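Long-range contacts in S-adenosylmethionine:2-demethylmenaquinone methyltransferase (Geobacillus kaustophilus, PDB 2PCN), which belongs to the RraA-like family of small alpha/beta proteins and forms an assembly of three chains: residues Lys27-Gly32 / Tyr143-Gly148; Arg67-Leu72 / Cys113-Lys118; Ile79-Gly84 / Met103-Met108. All coordinates share one frame; numbering follows the deposited sequence.

Contact 1: Lys27-Gly32 / Tyr143-Gly148; sequences KRMFSG and YADADG
Strands 30-38 and 141-145 run antiparallel as neighbours in the mixed sheet, locked by the hydrogen-bonded pair Phe30 and Ala144. The pair bonds in both directions, Ala144 N to Phe30 O at 2.8 Å and Phe30 N to Ala144 O at 3.0 Å. Two residues before Phe30, Arg28 O takes a CA-H contact from Asp145 CA at 3.2 Å. With chi1 at 60°, Phe30 brings its ring round so that Ala144 CB lies over one face, 4.0 Å from the centroid, a CH-pi contact that suits a methyl group. On the other face of the sheet, Ser31 CB meets Tyr143 CD1 obliquely at 3.4 Å; serine is compact enough for a non-hydrogen-bonded pair whose CA atoms lie 4.3 Å apart. Met29 runs alongside Asp145, its CE 3.8 Å from Asp145 CB. Asp145 OD1 accepts from Asp147 N, which makes an Asx turn, and from Gly148 N, which makes an Asx motif; it is also bonded to Thr3 OG1. At the backbone angles of Gly148 a CB would press on Asp147 O, so glycine suits the place. This turn leads into strand 148-152, while Asp147 bonds Asp96 N and Ser97 OG of the second subunit. Phe30 and Ala144 pack on Met108 of strand 106-109, and Tyr143 rests on Leu6 of helix 3-10.

Contact 2: Arg67-Leu72 / Cys113-Lys118; sequences RRVALL and CPVKSK. With ACT (acetate ion), chain B.
Val69 lies against the chain of Val115-Ser117, its two methyls shared among three residues. CG1 meets Lys116 O at 3.5 Å and stands 4.1 Å from Val115 CG1, whereas CG2 is turned to Ser117 CB, 3.7 Å away. A branched residue is apt, since its methyls can fill neighbouring sites while CB packs on the Ser117 backbone. Cys113 approaches from the other end of its segment. Its CB is directed at segment 67-72, and with SG trans to the backbone N (chi1 177°) the sulfur comes 3.3 Å from Arg68 O; the same sulfur accepts a weak bond from Val115 N. Between these groups sits the one hydrogen bond joining the segments, Ala70 N to Val115 O at 2.9 Å (164° at the hydrogen). The small Ala70 side chain lets the backbones approach closely, its CB resting on the Cys113 carbonyl. The loop after strand 111-112 thereby folds back on strand 70-72; these are the outermost strands of a three-stranded parallel sheet, with 93-94 between them. Arg68 NE forms a salt bridge with Glu41, and Val115 packs on Val16 of the third subunit. Ser117 turns to an acetate ion: OG sits between the backbone N and the carbonyl carbon (chi1 54°), so that Ser117 OG and Ser117 N converge on acetate OXT, each donating at 2.8 Å. Lys119 NZ also bonds the ion, and its positive charge would favour an anion. The contact thus combines apolar packing, one straight backbone bond and a spot that can accept a small anion, here acetate, probably from the crystallisation liquor.

Contact 3: Ile79-Gly84 / Met103-Met108; sequences IACERG and MPIGVM
Cys81, on the last full turn of helix 74-82, sets its sulfur against the loop of Met103-Ile105. Its chi1 of -71° places SG opposite the carbonyl carbon and beside the backbone N, from where it touches three residues: Met103 CB at 3.9 Å, Pro104 CD at 4.1 Å and Ile105 CG2 at 4.0 Å. A cysteine side chain is short, and its polarisable sulfur packs well among apolar carbons. Ile105 divides its branches between two helix residues. CG2 stands between the backbone N and the carbonyl carbon and faces Cys81; the longer branch starts trans to N (chi1 -167°), stays extended, and directs CD1 at Ala80. The modelled gap between those two end carbons is doubtful. Met103 offers only its CB to Cys81. Beyond that, its chain bends at chi3 and packs on Asp74 and Ala77, further back along the same helix. Pro104 centres an inverse gamma turn, with a weak bond from Ile105 N to Met103 O at 2.8 Å, a bend consistent with all three residues facing the sulfur. No hydrogen bond joins the segments. The helix ends in a Schellman motif: Gly84, at positive phi as befits a glycine, bonds its N to Cys81 O at 3.2 Å, and Leu85 N bonds Ala80 O. Past the contact, Gly106 enters strand 106-109 and bonds Ala86 and Val88, the latter on the parallel strand 87-90, while on the helix Ile79 packs against helix 44-52. Helix 74-82, with strand 70-72 ahead of it, connects the parallel neighbours 58-62 and 87-90 in a beta-alpha-beta crossover.

Overall arrangement
Contacts 1 and 3 are neighbours, their centres 13 Å apart, and both reach the mixed sheet. They touch directly: Lys27 N lies 3.3 Å from Ile105 O, probably a hydrogen bond, and Phe30 CD2 packs 3.5 Å from Gly106 CA. Contact 2, which holds the acetate, is more remote. Its centre is about 23 Å from that of contact 1, on the opposite side of the chain's centre, and the nearest atoms of the two are about 11 Å apart. Contact 3 lies about 19 Å from contact 2, centre to centre, and touches it through Leu72 CD2 and Val107 CG1, 4.3 Å apart; strand 70-72 runs on into helix 74-82. Contacts 1 and 2 also face different subunits, the second and the third respectively.

Contact 1: Lys27-Gly32 / Tyr143-Gly148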
loop_
_atom_site.group_PDB
_atom_site.type_symbol
_atom_site.label_atom_id
_atom_site.label_comp_id
_atom_site.label_asym_id
_atom_site.label_seq_id
_atom_site.Cartn_x
_atom_site.Cartn_y
_atom_site.Cartn_z
ATOM N N LYS A 27 2.612 -14.956 -7.824
ATOM C CA LYS A 27 1.250 -15.473 -7.811
ATOM C C LYS A 27 0.439 -14.684 -6.792
ATOM O O LYS A 27 0.827 -14.574 -5.630
ATOM C CB LYS A 27 1.237 -16.961 -7.439
ATOM C CG LYS A 27 1.789 -17.866 -8.524
ATOM C CD LYS A 27 0.943 -17.761 -9.783
ATOM C CE LYS A 27 1.609 -18.442 -10.961
ATOM N NZ LYS A 27 0.787 -18.338 -12.202
ATOM N N ARG A 28 -0.688 -14.139 -7.229
ATOM C CA ARG A 28 -1.540 -13.358 -6.347
ATOM C C ARG A 28 -2.606 -14.241 -5.715
ATOM O O ARG A 28 -3.175 -13.905 -4.679
ATOM C CB ARG A 28 -2.173 -12.213 -7.139
ATOM C CG ARG A 28 -1.122 -11.354 -7.832
ATOM C CD ARG A 28 -1.719 -10.235 -8.667
ATOM N NE ARG A 28 -0.674 -9.480 -9.359
ATOM C CZ ARG A 28 -0.897 -8.434 -10.148
ATOM N NH1 ARG A 28 -2.135 -8.004 -10.355
ATOM N NH2 ARG A 28 0.120 -7.817 -10.734
ATOM N N MET A 29 -2.856 -15.386 -6.339
ATOM C CA MET A 29 -3.844 -16.330 -5.839
ATOM C C MET A 29 -3.183 -17.684 -5.597
ATOM O O MET A 29 -2.491 -18.206 -6.468
ATOM C CB MET A 29 -4.977 -16.482 -6.853
ATOM C CG MET A 29 -6.029 -17.494 -6.464
ATOM S SD MET A 29 -7.312 -17.635 -7.723
ATOM C CE MET A 29 -8.380 -16.269 -7.266
ATOM N N PHE A 30 -3.383 -18.241 -4.407
ATOM C CA PHE A 30 -2.805 -19.539 -4.078
ATOM C C PHE A 30 -3.548 -20.167 -2.908
ATOM O O PHE A 30 -4.192 -19.467 -2.124
ATOM C CB PHE A 30 -1.303 -19.401 -3.769
ATOM C CG PHE A 30 -0.990 -18.486 -2.615
ATOM C CD1 PHE A 30 -0.732 -19.004 -1.349
ATOM C CD2 PHE A 30 -0.944 -17.108 -2.797
ATOM C CE1 PHE A 30 -0.427 -18.161 -0.279
ATOM C CE2 PHE A 30 -0.642 -16.255 -1.738
ATOM C CZ PHE A 30 -0.383 -16.784 -0.472
ATOM N N SER A 31 -3.477 -21.490 -2.805
ATOM C CA SER A 31 -4.165 -22.197 -1.736
ATOM C C SER A 31 -3.597 -23.600 -1.561
ATOM O O SER A 31 -2.852 -24.089 -2.408
ATOM C CB SER A 31 -5.659 -22.290 -2.053
ATOM O OG SER A 31 -5.876 -23.078 -3.215
ATOM N N GLY A 32 -3.961 -24.242 -0.456
ATOM C CA GLY A 32 -3.474 -25.582 -0.194
ATOM C C GLY A 32 -3.450 -25.904 1.288
ATOM O O GLY A 32 -3.772 -25.050 2.116
ATOM N N TYR A 143 -6.939 -20.480 1.671
ATOM C CA TYR A 143 -7.164 -19.956 0.330
ATOM C C TYR A 143 -6.841 -18.472 0.381
ATOM O O TYR A 143 -7.343 -17.750 1.242
ATOM C CB TYR A 143 -8.626 -20.154 -0.072
ATOM C CG TYR A 143 -9.073 -21.598 -0.036
ATOM C CD1 TYR A 143 -8.884 -22.437 -1.132
ATOM C CD2 TYR A 143 -9.654 -22.134 1.111
ATOM C CE1 TYR A 143 -9.264 -23.779 -1.087
ATOM C CE2 TYR A 143 -10.038 -23.472 1.168
ATOM C CZ TYR A 143 -9.841 -24.289 0.067
ATOM O OH TYR A 143 -10.226 -25.611 0.122
ATOM N N ALA A 144 -5.992 -18.020 -0.530
ATOM C CA ALA A 144 -5.619 -16.617 -0.551
ATOM C C ALA A 144 -5.680 -16.008 -1.941
ATOM O O ALA A 144 -5.453 -16.683 -2.946
ATOM C CB ALA A 144 -4.217 -16.447 0.025
ATOM N N ASP A 145 -6.006 -14.723 -1.987
ATOM C CA ASP A 145 -6.044 -13.998 -3.246
ATOM C C ASP A 145 -6.030 -12.503 -2.974
ATOM O O ASP A 145 -5.817 -12.074 -1.837
ATOM C CB ASP A 145 -7.252 -14.410 -4.111
ATOM C CG ASP A 145 -8.581 -13.954 -3.544
ATOM O OD1 ASP A 145 -8.600 -13.241 -2.520
ATOM O OD2 ASP A 145 -9.618 -14.312 -4.144
ATOM N N ALA A 146 -6.240 -11.714 -4.019
ATOM C CA ALA A 146 -6.224 -10.260 -3.909
ATOM C C ALA A 146 -7.221 -9.663 -2.915
ATOM O O ALA A 146 -7.020 -8.545 -2.438
ATOM C CB ALA A 146 -6.438 -9.640 -5.291
ATOM N N ASP A 147 -8.288 -10.391 -2.602
ATOM C CA ASP A 147 -9.295 -9.873 -1.673
ATOM C C ASP A 147 -9.071 -10.230 -0.207
ATOM O O ASP A 147 -9.546 -9.527 0.683
ATOM C CB ASP A 147 -10.692 -10.332 -2.094
ATOM C CG ASP A 147 -11.105 -9.760 -3.432
ATOM O OD1 ASP A 147 -10.782 -8.584 -3.694
ATOM O OD2 ASP A 147 -11.760 -10.479 -4.215
ATOM N N GLY A 148 -8.355 -11.318 0.050
ATOM C CA GLY A 148 -8.119 -11.699 1.430
ATOM C C GLY A 148 -7.635 -13.122 1.599
ATOM O O GLY A 148 -7.168 -13.753 0.649
#

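Contact 2: Arg67-Leu72 / Cys113-Lys118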
loop_
_atom_site.group_PDB
_atom_site.type_symbol
_atom_site.label_atom_id
_atom_site.label_comp_id
_atom_site.label_asym_id
_atom_site.label_seq_id
_atom_site.Cartn_x
_atom_site.Cartn_y
_atom_site.Cartn_z
ATOM N N ARG A 67 8.716 -6.386 12.904
ATOM C CA ARG A 67 9.199 -5.676 11.726
ATOM C C ARG A 67 10.699 -5.419 11.856
ATOM O O ARG A 67 11.280 -4.659 11.078
ATOM C CB ARG A 67 8.458 -4.348 11.569
ATOM C CG ARG A 67 6.999 -4.497 11.178
ATOM C CD ARG A 67 6.275 -3.160 11.218
ATOM N NE ARG A 67 4.878 -3.289 10.810
ATOM C CZ ARG A 67 4.472 -3.378 9.547
ATOM N NH1 ARG A 67 5.355 -3.347 8.557
ATOM N NH2 ARG A 67 3.180 -3.501 9.275
ATOM N N ARG A 68 11.327 -6.059 12.840
ATOM C CA ARG A 68 12.756 -5.871 13.065
ATOM C C ARG A 68 13.650 -6.727 12.172
ATOM O O ARG A 68 14.815 -6.392 11.951
ATOM C CB ARG A 68 13.088 -6.118 14.540
ATOM C CG ARG A 68 12.333 -5.183 15.479
ATOM C CD ARG A 68 12.931 -5.153 16.881
ATOM N NE ARG A 68 12.887 -6.450 17.549
ATOM C CZ ARG A 68 13.259 -6.650 18.810
ATOM N NH1 ARG A 68 13.703 -5.636 19.542
ATOM N NH2 ARG A 68 13.194 -7.865 19.342
ATOM N N VAL A 69 13.110 -7.830 11.659
ATOM C CA VAL A 69 13.876 -8.702 10.774
ATOM C C VAL A 69 12.977 -9.354 9.734
ATOM O O VAL A 69 11.756 -9.400 9.888
ATOM C CB VAL A 69 14.594 -9.847 11.544
ATOM C CG1 VAL A 69 15.558 -9.272 12.572
ATOM C CG2 VAL A 69 13.570 -10.751 12.212
ATOM N N ALA A 70 13.598 -9.859 8.675
ATOM C CA ALA A 70 12.874 -10.550 7.620
ATOM C C ALA A 70 12.916 -12.035 7.982
ATOM O O ALA A 70 13.897 -12.504 8.562
ATOM C CB ALA A 70 13.555 -10.311 6.282
ATOM N N LEU A 71 11.862 -12.775 7.658
ATOM C CA LEU A 71 11.836 -14.205 7.971
ATOM C C LEU A 71 11.989 -15.056 6.711
ATOM O O LEU A 71 12.189 -16.272 6.779
ATOM C CB LEU A 71 10.532 -14.566 8.692
ATOM C CG LEU A 71 10.357 -13.959 10.091
ATOM C CD1 LEU A 71 8.979 -14.302 10.633
ATOM C CD2 LEU A 71 11.436 -14.492 11.027
ATOM N N LEU A 72 11.898 -14.407 5.558
ATOM C CA LEU A 72 12.030 -15.113 4.292
ATOM C C LEU A 72 12.655 -14.207 3.244
ATOM O O LEU A 72 12.323 -13.017 3.158
ATOM C CB LEU A 72 10.657 -15.609 3.823
ATOM C CG LEU A 72 10.601 -16.362 2.490
ATOM C CD1 LEU A 72 9.856 -17.675 2.664
ATOM C CD2 LEU A 72 9.924 -15.495 1.451
ATOM N N CYS A 113 11.764 -5.850 5.420
ATOM C CA CYS A 113 12.829 -5.461 6.336
ATOM C C CYS A 113 14.104 -6.073 5.773
ATOM O O CYS A 113 14.166 -7.279 5.547
ATOM C CB CYS A 113 12.568 -6.015 7.734
ATOM S SG CYS A 113 13.896 -5.634 8.895
ATOM N N PRO A 114 15.137 -5.249 5.540
ATOM C CA PRO A 114 16.407 -5.733 4.988
ATOM C C PRO A 114 17.292 -6.540 5.935
ATOM O O PRO A 114 18.205 -7.236 5.486
ATOM C CB PRO A 114 17.086 -4.445 4.531
ATOM C CG PRO A 114 16.677 -3.485 5.606
ATOM C CD PRO A 114 15.191 -3.793 5.773
ATOM N N VAL A 115 17.020 -6.463 7.236
ATOM C CA VAL A 115 17.829 -7.180 8.222
ATOM C C VAL A 115 17.515 -8.674 8.319
ATOM O O VAL A 115 16.357 -9.070 8.448
ATOM C CB VAL A 115 17.664 -6.563 9.629
ATOM C CG1 VAL A 115 18.559 -7.290 10.625
ATOM C CG2 VAL A 115 17.995 -5.074 9.588
ATOM N N LYS A 116 18.556 -9.499 8.271
ATOM C CA LYS A 116 18.380 -10.948 8.356
ATOM C C LYS A 116 17.902 -11.347 9.751
ATOM O O LYS A 116 18.207 -10.678 10.740
ATOM C CB LYS A 116 19.701 -11.665 8.033
ATOM C CG LYS A 116 20.746 -11.672 9.155
ATOM C CD LYS A 116 20.863 -10.325 9.857
ATOM C CE LYS A 116 22.182 -10.172 10.599
ATOM N NZ LYS A 116 23.299 -9.884 9.655
ATOM N N SER A 117 17.147 -12.437 9.828
ATOM C CA SER A 117 16.647 -12.902 11.112
ATOM C C SER A 117 17.707 -13.742 11.810
ATOM O O SER A 117 18.699 -14.145 11.197
ATOM C CB SER A 117 15.375 -13.730 10.920
ATOM O OG SER A 117 15.590 -14.786 10.002
ATOM N N LYS A 118 17.501 -13.991 13.098
ATOM C CA LYS A 118 18.431 -14.803 13.871
ATOM C C LYS A 118 18.430 -16.221 13.317
ATOM O O LYS A 118 17.481 -16.632 12.649
ATOM C CB LYS A 118 18.025 -14.809 15.347
ATOM C CG LYS A 118 18.273 -13.483 16.043
ATOM C CD LYS A 118 17.879 -13.538 17.507
ATOM C CE LYS A 118 18.334 -12.284 18.235
ATOM N NZ LYS A 118 17.826 -11.045 17.583
HETATM C C ACT B . 16.821 -14.237 6.391
HETATM O O ACT B . 17.666 -14.981 5.927
HETATM O OXT ACT B . 16.737 -14.091 7.600
HETATM C CH3 ACT B . 15.882 -13.496 5.475
#

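Contact 3: Ile79-Gly84 / Met103-Met108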
loop_
_atom_site.group_PDB
_atom_site.type_symbol
_atom_site.label_atom_id
_atom_site.label_comp_id
_atom_site.label_asym_id
_atom_site.label_seq_id
_atom_site.Cartn_x
_atom_site.Cartn_y
_atom_site.Cartn_z
ATOM N N ILE A 79 13.638 -22.195 -2.669
ATOM C CA ILE A 79 13.424 -23.562 -2.207
ATOM C C ILE A 79 11.945 -23.891 -2.369
ATOM O O ILE A 79 11.582 -24.973 -2.834
ATOM C CB ILE A 79 13.820 -23.727 -0.715
ATOM C CG1 ILE A 79 15.324 -23.507 -0.544
ATOM C CG2 ILE A 79 13.425 -25.114 -0.217
ATOM C CD1 ILE A 79 15.780 -23.532 0.896
ATOM N N ALA A 80 11.088 -22.945 -1.992
ATOM C CA ALA A 80 9.651 -23.145 -2.105
ATOM C C ALA A 80 9.257 -23.434 -3.554
ATOM O O ALA A 80 8.377 -24.255 -3.810
ATOM C CB ALA A 80 8.903 -21.918 -1.585
ATOM N N CYS A 81 9.905 -22.761 -4.500
ATOM C CA CYS A 81 9.614 -22.983 -5.915
ATOM C C CYS A 81 10.136 -24.338 -6.378
ATOM O O CYS A 81 9.447 -25.072 -7.083
ATOM C CB CYS A 81 10.247 -21.892 -6.779
ATOM S SG CYS A 81 9.467 -20.279 -6.626
ATOM N N GLU A 82 11.360 -24.663 -5.976
ATOM C CA GLU A 82 11.981 -25.924 -6.366
ATOM C C GLU A 82 11.232 -27.149 -5.844
ATOM O O GLU A 82 11.218 -28.194 -6.498
ATOM C CB GLU A 82 13.431 -25.970 -5.873
ATOM C CG GLU A 82 14.264 -24.781 -6.307
ATOM C CD GLU A 82 15.685 -24.831 -5.778
ATOM O OE1 GLU A 82 15.889 -25.352 -4.663
ATOM O OE2 GLU A 82 16.595 -24.332 -6.470
ATOM N N ARG A 83 10.608 -27.030 -4.676
ATOM C CA ARG A 83 9.894 -28.170 -4.108
ATOM C C ARG A 83 8.389 -28.138 -4.376
ATOM O O ARG A 83 7.629 -28.922 -3.811
ATOM C CB ARG A 83 10.191 -28.270 -2.605
ATOM C CG ARG A 83 11.680 -28.333 -2.308
ATOM C CD ARG A 83 11.995 -28.759 -0.879
ATOM N NE ARG A 83 11.465 -30.085 -0.570
ATOM C CZ ARG A 83 10.335 -30.304 0.094
ATOM N NH1 ARG A 83 9.612 -29.282 0.533
ATOM N NH2 ARG A 83 9.919 -31.547 0.312
ATOM N N GLY A 84 7.970 -27.224 -5.245
ATOM C CA GLY A 84 6.571 -27.120 -5.616
ATOM C C GLY A 84 5.563 -26.727 -4.552
ATOM O O GLY A 84 4.437 -27.220 -4.561
ATOM N N MET A 103 8.917 -14.582 -8.892
ATOM C CA MET A 103 8.772 -16.024 -8.709
ATOM C C MET A 103 7.321 -16.496 -8.742
ATOM O O MET A 103 6.429 -15.834 -8.208
ATOM C CB MET A 103 9.434 -16.443 -7.394
ATOM C CG MET A 103 10.934 -16.184 -7.365
ATOM S SD MET A 103 11.717 -16.707 -5.820
ATOM C CE MET A 103 12.819 -15.347 -5.533
ATOM N N PRO A 104 7.070 -17.660 -9.368
ATOM C CA PRO A 104 5.734 -18.254 -9.497
ATOM C C PRO A 104 5.197 -18.901 -8.220
ATOM O O PRO A 104 4.784 -20.065 -8.223
ATOM C CB PRO A 104 5.925 -19.266 -10.617
ATOM C CG PRO A 104 7.312 -19.777 -10.340
ATOM C CD PRO A 104 8.080 -18.493 -10.051
ATOM N N ILE A 105 5.199 -18.143 -7.132
ATOM C CA ILE A 105 4.707 -18.654 -5.867
ATOM C C ILE A 105 4.019 -17.533 -5.098
ATOM O O ILE A 105 4.267 -16.356 -5.348
ATOM C CB ILE A 105 5.867 -19.235 -5.034
ATOM C CG1 ILE A 105 5.311 -20.049 -3.870
ATOM C CG2 ILE A 105 6.770 -18.114 -4.543
ATOM C CD1 ILE A 105 6.347 -20.869 -3.158
ATOM N N GLY A 106 3.136 -17.896 -4.177
ATOM C CA GLY A 106 2.452 -16.883 -3.399
ATOM C C GLY A 106 3.239 -16.521 -2.156
ATOM O O GLY A 106 3.789 -17.394 -1.485
ATOM N N VAL A 107 3.326 -15.228 -1.864
ATOM C CA VAL A 107 4.024 -14.764 -0.671
ATOM C C VAL A 107 3.300 -13.548 -0.111
ATOM O O VAL A 107 3.239 -12.502 -0.757
ATOM C CB VAL A 107 5.492 -14.353 -0.956
ATOM C CG1 VAL A 107 6.139 -13.838 0.334
ATOM C CG2 VAL A 107 6.284 -15.532 -1.497
ATOM N N MET A 108 2.735 -13.701 1.082
ATOM C CA MET A 108 2.036 -12.609 1.752
ATOM C C MET A 108 2.728 -12.335 3.077
ATOM O O MET A 108 3.090 -13.265 3.804
ATOM C CB MET A 108 0.569 -12.968 2.017
ATOM C CG MET A 108 -0.278 -13.133 0.770
ATOM S SD MET A 108 -1.998 -13.434 1.203
ATOM C CE MET A 108 -2.846 -12.534 -0.095
#